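Local coordinates for protein 1,4-dihydroxy-2-naphthoyl-CoA hydrolase (Synechocystis sp., PDB 4K00) that hydrolyses the thioester 1,4-dihydroxy-2-naphthoyl-CoA to 1,4-dihydroxy-2-naphthoate and free CoA, a step of phylloquinone (vitamin K1) biosynthesis, at residues E38-S43 / T133-L138. Sequence-based numbering, arbitrary orientation. Where two conformers were deposited one is given.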
# COMPACT_ATOMS: atom_id res chain seq x y z
N GLU A 38 8.74 12.77 -6.35
CA GLU A 38 9.50 11.87 -7.20
C GLU A 38 9.42 12.24 -8.67
O GLU A 38 10.40 12.08 -9.40
CB GLU A 38 9.07 10.41 -7.00
CG GLU A 38 9.53 9.85 -5.66
CD GLU A 38 8.98 8.46 -5.41
OE1 GLU A 38 7.93 8.36 -4.74
OE2 GLU A 38 9.62 7.49 -5.88
N SER A 39 8.26 12.74 -9.12
CA SER A 39 8.10 13.13 -10.51
C SER A 39 8.91 14.39 -10.78
O SER A 39 9.51 14.55 -11.85
CB SER A 39 6.63 13.36 -10.86
OG SER A 39 5.86 12.19 -10.64
N TRP A 40 8.94 15.28 -9.80
CA TRP A 40 9.75 16.48 -9.94
C TRP A 40 11.24 16.09 -10.05
O TRP A 40 11.94 16.58 -10.93
CB TRP A 40 9.51 17.42 -8.76
CG TRP A 40 10.48 18.54 -8.70
CD1 TRP A 40 10.51 19.65 -9.48
CD2 TRP A 40 11.60 18.63 -7.82
NE1 TRP A 40 11.56 20.45 -9.13
CE2 TRP A 40 12.25 19.84 -8.11
CE3 TRP A 40 12.10 17.83 -6.80
CZ2 TRP A 40 13.40 20.26 -7.43
CZ3 TRP A 40 13.24 18.24 -6.12
CH2 TRP A 40 13.87 19.45 -6.44
N LEU A 41 11.69 15.20 -9.18
CA LEU A 41 13.06 14.67 -9.25
C LEU A 41 13.39 14.14 -10.64
O LEU A 41 14.45 14.45 -11.19
CB LEU A 41 13.26 13.53 -8.24
CG LEU A 41 13.34 13.90 -6.76
CD1 LEU A 41 13.44 12.65 -5.91
CD2 LEU A 41 14.50 14.84 -6.49
N SER A 42 12.49 13.34 -11.18
CA SER A 42 12.65 12.75 -12.50
C SER A 42 12.73 13.82 -13.59
O SER A 42 13.56 13.74 -14.49
CB SER A 42 11.48 11.81 -12.80
OG SER A 42 11.63 11.16 -14.04
N SER A 43 11.87 14.83 -13.49
CA SER A 43 11.89 15.95 -14.43
C SER A 43 13.21 16.71 -14.35
O SER A 43 13.67 17.28 -15.34
CB SER A 43 10.74 16.91 -14.15
OG SER A 43 11.06 17.79 -13.09
N THR A 133 20.92 22.66 -6.89
CA THR A 133 20.77 23.37 -8.14
C THR A 133 19.32 23.29 -8.65
O THR A 133 18.74 24.31 -9.04
CB THR A 133 21.76 22.81 -9.19
OG1 THR A 133 23.09 22.96 -8.69
CG2 THR A 133 21.61 23.53 -10.51
N ALA A 134 18.74 22.09 -8.64
CA ALA A 134 17.34 21.90 -9.03
C ALA A 134 16.38 22.71 -8.17
O ALA A 134 15.42 23.30 -8.68
CB ALA A 134 16.97 20.43 -8.96
N ILE A 135 16.62 22.73 -6.86
CA ILE A 135 15.75 23.48 -5.96
C ILE A 135 15.83 24.98 -6.23
O ILE A 135 14.81 25.67 -6.20
CB ILE A 135 16.07 23.19 -4.47
CG1 ILE A 135 15.75 21.72 -4.12
CG2 ILE A 135 15.23 24.09 -3.57
CD1 ILE A 135 16.32 21.27 -2.79
N CYS A 136 17.03 25.48 -6.51
CA CYS A 136 17.26 26.91 -6.84
C CYS A 136 16.52 27.28 -8.11
O CYS A 136 16.04 28.40 -8.27
CB CYS A 136 18.74 27.18 -7.09
SG CYS A 136 19.80 27.18 -5.63
N ASP A 137 16.51 26.34 -9.05
CA ASP A 137 15.74 26.49 -10.27
C ASP A 137 15.98 27.83 -10.96
O ASP A 137 15.03 28.56 -11.27
CB ASP A 137 14.26 26.35 -9.95
CG ASP A 137 13.42 26.19 -11.19
OD1 ASP A 137 13.97 25.73 -12.22
OD2 ASP A 137 12.23 26.56 -11.14
N LEU A 138 17.24 28.16 -11.21
CA LEU A 138 17.58 29.43 -11.85
C LEU A 138 17.22 29.50 -13.34
O LEU A 138 17.28 30.56 -13.93
CB LEU A 138 19.05 29.77 -11.65
CG LEU A 138 19.47 29.91 -10.19
CD1 LEU A 138 20.95 30.24 -10.10
CD2 LEU A 138 18.64 30.97 -9.47
O HOH W 1 13.24 22.60 -10.25
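Chi1 of Trp40 (169°) turns the indole away from its backbone N, and the ring reaches from helix 26-43 to Ala134 and Ile135 on helix 129-136, where chi1 of Ile135 (-66°) sets CG1 beside its own backbone N to meet the indole. The benzo end of the indole does the touching. Trp40 CZ2 lies 3.9 Å from Ala134 CB, and Trp40 CH2 meets Ile135 CG1 at 3.8 Å, the two side chains crossing at about a right angle. Ala134 O sits at the ring edge, in plane, 3.9 Å from Trp40 CZ2. No direct hydrogen bond joins the segments; instead, a water in the ring plane accepts from Trp40 NE1 at 2.9 Å and lies 2.8 Å from Ala134 O, within hydrogen-bonding distance. At the end of its own helix, Ser43 OG gives a hydrogen bond of 2.6 Å to Trp40 O, in the carbonyl plane on a lone pair. Leu82 and Ile84 of strand 77-86 also touch the Trp40 side chain, so the indole fills the junction between the long helix of the hotdog fold, its sheet and the C-terminal helix. A leucine in place of Trp40 would probably open a gap against Ala134 and Ile135 and leave the bridging water without its N-H donor. Because the buried indole N-H is satisfied by water, the direct join between the two segments rests on apolar packing alone.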